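Local coordinates for protein MstE (Scytonema sp. PCC 10023, PDB 6SBF) that probably cyclises isoprenoid substrates into complex merosterol-type scaffolds, acting as a monodomain class II (type II) terpene cyclase, at residues Q170-A182 with E208-T222. The protein carries 1 engineered substitution. Residues are numbered along the deposited sequence; the frame is centred on the assembly and turned at random.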
ATOM      1  N   GLN A 170      15.496  16.969  -1.394  1.00 22.81           N
ATOM      2  CA  GLN A 170      15.240  16.697   0.045  1.00 23.94           C
ATOM      3  C   GLN A 170      13.794  16.260   0.270  1.00 19.83           C
ATOM      4  O   GLN A 170      13.515  15.670   1.343  1.00 24.05           O
ATOM      5  CB  GLN A 170      15.601  17.920   0.880  1.00 26.26           C
ATOM      6  CG  GLN A 170      17.103  18.105   0.928  1.00 31.02           C
ATOM      7  CD  GLN A 170      17.782  16.804   1.308  1.00 30.49           C
ATOM      8  OE1 GLN A 170      17.583  16.250   2.405  1.00 35.59           O
ATOM      9  NE2 GLN A 170      18.611  16.308   0.423  1.00 38.25           N
ATOM     10  N   GLY A 171      12.869  16.543  -0.650  1.00 20.02           N
ATOM     11  CA  GLY A 171      11.515  15.970  -0.596  1.00 18.31           C
ATOM     12  C   GLY A 171      11.541  14.468  -0.838  1.00 17.79           C
ATOM     13  O   GLY A 171      11.097  13.700   0.042  1.00 18.34           O
ATOM     14  N   TRP A 172      12.094  14.065  -1.973  1.00 19.06           N
ATOM     15  CA  TRP A 172      12.108  12.633  -2.323  1.00 19.28           C
ATOM     16  C   TRP A 172      13.041  11.817  -1.419  1.00 18.42           C
ATOM     17  O   TRP A 172      12.879  10.584  -1.388  1.00 19.59           O
ATOM     18  CB  TRP A 172      12.550  12.496  -3.764  1.00 19.45           C
ATOM     19  CG  TRP A 172      11.543  12.923  -4.763  1.00 18.28           C
ATOM     20  CD1 TRP A 172      10.304  13.454  -4.548  1.00 18.78           C
ATOM     21  CD2 TRP A 172      11.735  12.918  -6.182  1.00 20.35           C
ATOM     22  NE1 TRP A 172       9.712  13.747  -5.748  1.00 18.01           N
ATOM     23  CE2 TRP A 172      10.555  13.407  -6.761  1.00 20.65           C
ATOM     24  CE3 TRP A 172      12.773  12.486  -6.986  1.00 24.48           C
ATOM     25  CZ2 TRP A 172      10.373  13.480  -8.132  1.00 23.62           C
ATOM     26  CZ3 TRP A 172      12.599  12.585  -8.340  1.00 29.09           C
ATOM     27  CH2 TRP A 172      11.427  13.083  -8.908  1.00 29.32           C
ATOM     28  N   CYS A 173      13.984  12.442  -0.727  1.00 20.28           N
ATOM     29  CA  CYS A 173      15.060  11.752   0.028  1.00 20.74           C
ATOM     30  C   CYS A 173      14.924  12.006   1.532  1.00 18.42           C
ATOM     31  O   CYS A 173      15.839  11.651   2.275  1.00 20.83           O
ATOM     32  CB  CYS A 173      16.445  12.108  -0.487  1.00 22.49           C
ATOM     33  SG  CYS A 173      16.631  11.725  -2.237  1.00 27.71           S
ATOM     34  N   GLY A 174      13.809  12.547   1.963  1.00 18.26           N
ATOM     35  CA  GLY A 174      13.505  12.683   3.392  1.00 17.91           C
ATOM     36  C   GLY A 174      12.739  11.498   3.912  1.00 15.95           C
ATOM     37  O   GLY A 174      12.179  10.703   3.149  1.00 15.38           O
ATOM     38  N   ALA A 175      12.583  11.462   5.229  1.00 16.03           N
ATOM     39  CA  ALA A 175      11.723  10.466   5.868  1.00 16.91           C
ATOM     40  C   ALA A 175      10.304  10.601   5.338  1.00 15.26           C
ATOM     41  O   ALA A 175       9.773  11.735   5.298  1.00 18.27           O
ATOM     42  CB  ALA A 175      11.777  10.582   7.357  1.00 20.76           C
ATOM     43  N   HIS A 176       9.666   9.489   5.041  1.00 13.99           N
ATOM     44  CA  HIS A 176       8.297   9.424   4.486  1.00 14.58           C
ATOM     45  C   HIS A 176       7.415   8.604   5.415  1.00 14.22           C
ATOM     46  O   HIS A 176       7.778   7.468   5.745  1.00 14.45           O
ATOM     47  CB  HIS A 176       8.328   8.812   3.097  1.00 15.51           C
ATOM     48  CG  HIS A 176       9.064   9.665   2.139  1.00 14.01           C
ATOM     49  ND1 HIS A 176       9.877   9.175   1.130  1.00 15.85           N
ATOM     50  CD2 HIS A 176       9.102  11.023   2.036  1.00 14.95           C
ATOM     51  CE1 HIS A 176      10.366  10.214   0.440  1.00 17.54           C
ATOM     52  NE2 HIS A 176       9.894  11.379   0.970  1.00 15.96           N
ATOM     53  N   THR A 177       6.269   9.110   5.820  1.00 14.22           N
ATOM     54  CA  THR A 177       5.458   8.386   6.800  1.00 14.36           C
ATOM     55  C   THR A 177       4.810   7.149   6.192  1.00 13.00           C
ATOM     56  O   THR A 177       4.691   6.118   6.880  1.00 13.86           O
ATOM     57  CB  THR A 177       4.467   9.370   7.402  1.00 15.07           C
ATOM     58  OG1 THR A 177       5.184  10.512   7.927  1.00 19.66           O
ATOM     59  CG2 THR A 177       3.677   8.762   8.529  1.00 21.64           C
ATOM     60  N   CYS A 178       4.405   7.212   4.943  1.00 13.10           N
ATOM     61  CA  CYS A 178       3.788   6.097   4.216  1.00 13.46           C
ATOM     62  C   CYS A 178       4.800   4.920   4.136  1.00 12.11           C
ATOM     63  O   CYS A 178       4.460   3.773   4.426  1.00 14.18           O
ATOM     64  CB  CYS A 178       3.336   6.534   2.823  1.00 13.67           C
ATOM     65  SG  CYS A 178       4.564   7.475   1.865  1.00 13.99           S
ATOM     66  N   VAL A 179       6.034   5.209   3.752  1.00 11.89           N
ATOM     67  CA  VAL A 179       7.085   4.190   3.622  1.00 12.02           C
ATOM     68  C   VAL A 179       7.468   3.706   5.004  1.00 12.88           C
ATOM     69  O   VAL A 179       7.632   2.471   5.208  1.00 13.31           O
ATOM     70  CB  VAL A 179       8.283   4.731   2.862  1.00 13.40           C
ATOM     71  CG1 VAL A 179       9.366   3.651   2.720  1.00 14.35           C
ATOM     72  CG2 VAL A 179       7.838   5.243   1.513  1.00 14.97           C
ATOM     73  N   SER A 180       7.584   4.563   5.996  1.00 12.76           N
ATOM     74  CA  SER A 180       7.914   4.168   7.368  1.00 12.06           C
ATOM     75  C   SER A 180       6.832   3.226   7.913  1.00 12.72           C
ATOM     76  O   SER A 180       7.159   2.200   8.550  1.00 13.27           O
ATOM     77  CB  SER A 180       8.056   5.411   8.238  1.00 13.38           C
ATOM     78  OG  SER A 180       9.132   6.228   7.823  1.00 14.45           O
ATOM     79  N   ALA A 181       5.565   3.501   7.673  1.00 12.87           N
ATOM     80  CA  ALA A 181       4.456   2.684   8.147  1.00 13.47           C
ATOM     81  C   ALA A 181       4.578   1.283   7.536  1.00 13.55           C
ATOM     82  O   ALA A 181       4.378   0.260   8.224  1.00 14.84           O
ATOM     83  CB  ALA A 181       3.127   3.329   7.826  1.00 14.28           C
ATOM     84  N   ALA A 182       4.817   1.208   6.249  1.00 13.44           N
ATOM     85  CA  ALA A 182       4.904  -0.077   5.553  1.00 13.07           C
ATOM     86  C   ALA A 182       6.145  -0.850   6.041  1.00 11.87           C
ATOM     87  O   ALA A 182       6.044  -2.067   6.277  1.00 13.91           O
ATOM     88  CB  ALA A 182       4.938   0.136   4.060  1.00 13.65           C
ATOM     89  N   GLU A 208      -0.648  11.159   7.594  1.00 13.92           N
ATOM     90  CA  GLU A 208      -0.578  11.611   6.206  1.00 15.36           C
ATOM     91  C   GLU A 208       0.670  11.013   5.560  1.00 14.92           C
ATOM     92  O   GLU A 208       1.738  11.031   6.173  1.00 18.28           O
ATOM     93  CB  GLU A 208      -0.537  13.138   6.145  1.00 18.18           C
ATOM     94  CG  GLU A 208      -1.713  13.841   6.801  1.00 19.92           C
ATOM     95  CD  GLU A 208      -1.595  15.359   6.798  1.00 27.24           C
ATOM     96  OE1 GLU A 208      -0.498  15.853   6.560  1.00 28.61           O
ATOM     97  OE2 GLU A 208      -2.566  16.006   7.160  1.00 28.76           O
ATOM     98  N   GLY A 209       0.510  10.548   4.340  1.00 14.04           N
ATOM     99  CA  GLY A 209       1.609   9.978   3.570  1.00 14.82           C
ATOM    100  C   GLY A 209       2.294  10.989   2.659  1.00 13.69           C
ATOM    101  O   GLY A 209       1.869  12.143   2.532  1.00 15.85           O
ATOM    102  N   TYR A 210       3.342  10.553   2.012  1.00 12.69           N
ATOM    103  CA  TYR A 210       4.117  11.352   1.076  1.00 13.29           C
ATOM    104  C   TYR A 210       3.634  11.082  -0.350  1.00 13.30           C
ATOM    105  O   TYR A 210       3.138  12.036  -1.039  1.00 14.41           O
ATOM    106  CB  TYR A 210       5.615  11.077   1.244  1.00 14.40           C
ATOM    107  CG  TYR A 210       6.452  12.021   0.413  1.00 13.46           C
ATOM    108  CD1 TYR A 210       6.754  13.286   0.891  1.00 13.42           C
ATOM    109  CD2 TYR A 210       6.902  11.673  -0.851  1.00 14.50           C
ATOM    110  CE1 TYR A 210       7.504  14.164   0.126  1.00 15.04           C
ATOM    111  CE2 TYR A 210       7.644  12.552  -1.629  1.00 14.87           C
ATOM    112  CZ  TYR A 210       7.926  13.805  -1.135  1.00 14.67           C
ATOM    113  OH  TYR A 210       8.624  14.681  -1.916  1.00 16.24           O
ATOM    114  N   TRP A 211       3.691   9.825  -0.785  1.00 13.34           N
ATOM    115  CA  TRP A 211       3.415   9.483  -2.205  1.00 13.55           C
ATOM    116  C   TRP A 211       1.939   9.259  -2.511  1.00 13.51           C
ATOM    117  O   TRP A 211       1.583   9.070  -3.657  1.00 15.99           O
ATOM    118  CB  TRP A 211       4.187   8.226  -2.558  1.00 13.87           C
ATOM    119  CG  TRP A 211       5.668   8.329  -2.455  1.00 14.41           C
ATOM    120  CD1 TRP A 211       6.458   7.781  -1.484  1.00 14.71           C
ATOM    121  CD2 TRP A 211       6.558   9.014  -3.350  1.00 13.41           C
ATOM    122  NE1 TRP A 211       7.772   8.084  -1.696  1.00 15.79           N
ATOM    123  CE2 TRP A 211       7.858   8.858  -2.846  1.00 15.06           C
ATOM    124  CE3 TRP A 211       6.395   9.797  -4.502  1.00 14.02           C
ATOM    125  CZ2 TRP A 211       8.972   9.406  -3.457  1.00 15.54           C
ATOM    126  CZ3 TRP A 211       7.504  10.335  -5.105  1.00 15.85           C
ATOM    127  CH2 TRP A 211       8.786  10.163  -4.600  1.00 15.63           C
ATOM    128  N   TRP A 212       1.082   9.186  -1.528  1.00 14.66           N
ATOM    129  CA  TRP A 212      -0.321   8.820  -1.719  1.00 15.40           C
ATOM    130  C   TRP A 212      -1.239   9.951  -1.372  1.00 16.04           C
ATOM    131  O   TRP A 212      -1.056  10.613  -0.339  1.00 16.79           O
ATOM    132  CB  TRP A 212      -0.675   7.613  -0.836  1.00 15.13           C
ATOM    133  CG  TRP A 212       0.148   6.402  -1.152  1.00 14.67           C
ATOM    134  CD1 TRP A 212       1.317   6.080  -0.556  1.00 18.05           C
ATOM    135  CD2 TRP A 212       0.017   5.525  -2.293  1.00 14.81           C
ATOM    136  NE1 TRP A 212       1.886   5.017  -1.154  1.00 19.17           N
ATOM    137  CE2 TRP A 212       1.104   4.658  -2.234  1.00 17.54           C
ATOM    138  CE3 TRP A 212      -0.912   5.400  -3.315  1.00 16.65           C
ATOM    139  CZ2 TRP A 212       1.268   3.637  -3.162  1.00 19.50           C
ATOM    140  CZ3 TRP A 212      -0.719   4.445  -4.277  1.00 17.98           C
ATOM    141  CH2 TRP A 212       0.330   3.527  -4.158  1.00 19.37           C
ATOM    142  N   SER A 213      -2.293  10.075  -2.151  1.00 16.31           N
ATOM    143  CA  SER A 213      -3.354  11.057  -1.887  1.00 17.96           C
ATOM    144  C   SER A 213      -4.182  10.614  -0.681  1.00 16.78           C
ATOM    145  O   SER A 213      -4.701  11.456   0.071  1.00 19.09           O
ATOM    146  CB  SER A 213      -4.260  11.119  -3.139  1.00 21.24           C
ATOM    147  OG  SER A 213      -3.637  11.613  -4.308  1.00 26.40           O
ATOM    148  N   ASP A 214      -4.406   9.296  -0.556  1.00 12.70           N
ATOM    149  CA  ASP A 214      -5.433   8.800   0.381  1.00 12.13           C
ATOM    150  C   ASP A 214      -4.777   8.478   1.723  1.00 12.11           C
ATOM    151  O   ASP A 214      -4.034   7.437   1.853  1.00 13.07           O
ATOM    152  CB  ASP A 214      -6.118   7.582  -0.210  1.00 12.99           C
ATOM    153  CG  ASP A 214      -6.881   7.908  -1.480  1.00 13.60           C
ATOM    154  OD1 ASP A 214      -7.726   8.823  -1.425  1.00 16.51           O
ATOM    155  OD2 ASP A 214      -6.651   7.266  -2.522  1.00 15.27           O
ATOM    156  N   HIS A 215      -5.063   9.246   2.773  1.00 12.60           N
ATOM    157  CA  HIS A 215      -4.448   9.099   4.094  1.00 12.87           C
ATOM    158  C   HIS A 215      -4.836   7.766   4.752  1.00 11.56           C
ATOM    159  O   HIS A 215      -4.141   7.368   5.699  1.00 11.90           O
ATOM    160  CB  HIS A 215      -4.902  10.224   5.021  1.00 13.22           C
ATOM    161  CG  HIS A 215      -4.618  11.597   4.543  1.00 14.85           C
ATOM    162  ND1 HIS A 215      -3.486  11.903   3.803  1.00 16.54           N
ATOM    163  CD2 HIS A 215      -5.301  12.760   4.759  1.00 17.96           C
ATOM    164  CE1 HIS A 215      -3.509  13.220   3.541  1.00 18.31           C
ATOM    165  NE2 HIS A 215      -4.615  13.747   4.097  1.00 19.37           N
ATOM    166  N   GLU A 216      -5.886   7.110   4.282  1.00 11.58           N
ATOM    167  CA  GLU A 216      -6.286   5.791   4.838  1.00 11.58           C
ATOM    168  C   GLU A 216      -5.154   4.766   4.698  1.00 11.48           C
ATOM    169  O   GLU A 216      -5.050   3.927   5.557  1.00 12.76           O
ATOM    170  CB  GLU A 216      -7.568   5.332   4.153  1.00 12.76           C
ATOM    171  CG  GLU A 216      -8.776   6.257   4.367  1.00 13.67           C
ATOM    172  CD  GLU A 216      -8.777   7.554   3.598  1.00 14.04           C
ATOM    173  OE1 GLU A 216      -9.571   8.474   3.995  1.00 14.89           O
ATOM    174  OE2 GLU A 216      -8.034   7.653   2.579  1.00 14.55           O
ATOM    175  N   TYR A 217      -4.394   4.834   3.623  1.00 11.51           N
ATOM    176  CA  TYR A 217      -3.262   3.923   3.417  1.00 11.83           C
ATOM    177  C   TYR A 217      -2.265   4.049   4.552  1.00 11.25           C
ATOM    178  O   TYR A 217      -1.950   3.044   5.248  1.00 12.32           O
ATOM    179  CB  TYR A 217      -2.633   4.235   2.060  1.00 12.59           C
ATOM    180  CG  TYR A 217      -1.356   3.506   1.746  1.00 12.19           C
ATOM    181  CD1 TYR A 217      -0.132   3.958   2.126  1.00 14.01           C
ATOM    182  CD2 TYR A 217      -1.365   2.368   0.969  1.00 15.38           C
ATOM    183  CE1 TYR A 217       1.058   3.327   1.791  1.00 14.46           C
ATOM    184  CE2 TYR A 217      -0.191   1.706   0.625  1.00 14.82           C
ATOM    185  CZ  TYR A 217       1.030   2.171   1.031  1.00 13.08           C
ATOM    186  OH  TYR A 217       2.188   1.525   0.677  1.00 14.87           O
ATOM    187  N   THR A 218      -1.763   5.232   4.817  1.00 11.21           N
ATOM    188  CA  THR A 218      -0.722   5.440   5.836  1.00 10.98           C
ATOM    189  C   THR A 218      -1.336   5.185   7.200  1.00 11.81           C
ATOM    190  O   THR A 218      -0.642   4.654   8.094  1.00 12.18           O
ATOM    191  CB  THR A 218      -0.055   6.808   5.704  1.00 11.89           C
ATOM    192  OG1 THR A 218       0.495   6.929   4.395  1.00 13.14           O
ATOM    193  CG2 THR A 218       1.047   7.029   6.696  1.00 12.50           C
ATOM    194  N   THR A 219      -2.561   5.634   7.421  1.00 10.75           N
ATOM    195  CA  THR A 219      -3.187   5.522   8.746  1.00 11.41           C
ATOM    196  C   THR A 219      -3.370   4.033   9.085  1.00 11.98           C
ATOM    197  O   THR A 219      -3.056   3.608  10.208  1.00 12.42           O
ATOM    198  CB  THR A 219      -4.498   6.297   8.788  1.00 11.49           C
ATOM    199  OG1 THR A 219      -4.215   7.685   8.516  1.00 12.56           O
ATOM    200  CG2 THR A 219      -5.174   6.172  10.148  1.00 12.43           C
ATOM    201  N   ALA A 220      -3.923   3.251   8.170  1.00 11.76           N
ATOM    202  CA  ALA A 220      -4.142   1.800   8.439  1.00 11.05           C
ATOM    203  C   ALA A 220      -2.789   1.137   8.693  1.00 10.91           C
ATOM    204  O   ALA A 220      -2.657   0.377   9.651  1.00 12.01           O
ATOM    205  CB  ALA A 220      -4.815   1.162   7.257  1.00 12.24           C
ATOM    206  N   LEU A 221      -1.795   1.367   7.834  1.00 10.82           N
ATOM    207  CA  LEU A 221      -0.510   0.682   8.002  1.00 11.54           C
ATOM    208  C   LEU A 221       0.132   1.066   9.322  1.00 11.93           C
ATOM    209  O   LEU A 221       0.748   0.238   9.988  1.00 12.04           O
ATOM    210  CB  LEU A 221       0.397   0.993   6.825  1.00 12.01           C
ATOM    211  CG  LEU A 221       0.060   0.274   5.523  1.00 12.81           C
ATOM    212  CD1 LEU A 221       0.820   0.853   4.391  1.00 15.82           C
ATOM    213  CD2 LEU A 221       0.276  -1.236   5.638  1.00 14.72           C
ATOM    214  N   THR A 222       0.066   2.334   9.699  1.00 11.78           N
ATOM    215  CA  THR A 222       0.706   2.784  10.954  1.00 11.74           C
ATOM    216  C   THR A 222      -0.009   2.152  12.150  1.00 11.43           C
ATOM    217  O   THR A 222       0.671   1.612  13.064  1.00 12.59           O
ATOM    218  CB  THR A 222       0.740   4.305  11.066  1.00 12.10           C
ATOM    219  OG1 THR A 222       1.443   4.888   9.959  1.00 12.78           O
ATOM    220  CG2 THR A 222       1.439   4.679  12.346  1.00 13.49           C
TER
HETATM  221  O   HOH W   1       4.354   2.646   1.675  1.00 14.39           O
HETATM  222  O   HOH W   2       2.438  -1.686   8.949  1.00 13.86           O
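The thiol of C178 receives two backbone N-H groups from the turn across from it. Y210 N lies 3.3 Å from C178 SG and points at it nearly straight, while W211 N adds a weak second bond to the same sulfur. The torsion that sets SG between the backbone N and the carbonyl carbon (chi1 48°) brings it to these amides. CB of C178 meets the ring edges of W212 and Y217, at CD1 and CE1.

Buried polar groups are likewise fixed around H176. Its NE2 gives an in-plane bond to G171 O at 2.8 Å, within its own segment, and its ND1 hydrogen-bonds T149 OG1, which also bonds NE1 of W211. With its rotation thus set, the imidazole lies over one face of Y210 as an offset stack, centroids 4.0 Å apart and planes at 26°, and G174 O lies over the other face of the imidazole. W211 packs edge-to-face on the H176 ring and lays its CH2 over a face of W172, 3.6 Å from CD1. The hydroxyl of Y210 passes the edge of W172 to hydrogen-bond the backbone O of D318.

Beyond the aromatic cluster, helices 177-183 and 215-229 pack largely through alanine and threonine, with L221 among them. A181 CB sits 3.7 Å from L221 CB and also touches T222 OG1, whose polar partner is T218 O, while the side chains of T177 and T218 cross at about a right angle, CG2 against CG2. One water bridges A181 O and L221 O. Consistent with these mostly short side chains, the axes of 177-182 and 215-222 approach to 8.4 Å, running the same way at 34°, as may be expected of neighbouring helices in the alpha6-alpha6 barrel of this terpene cyclase.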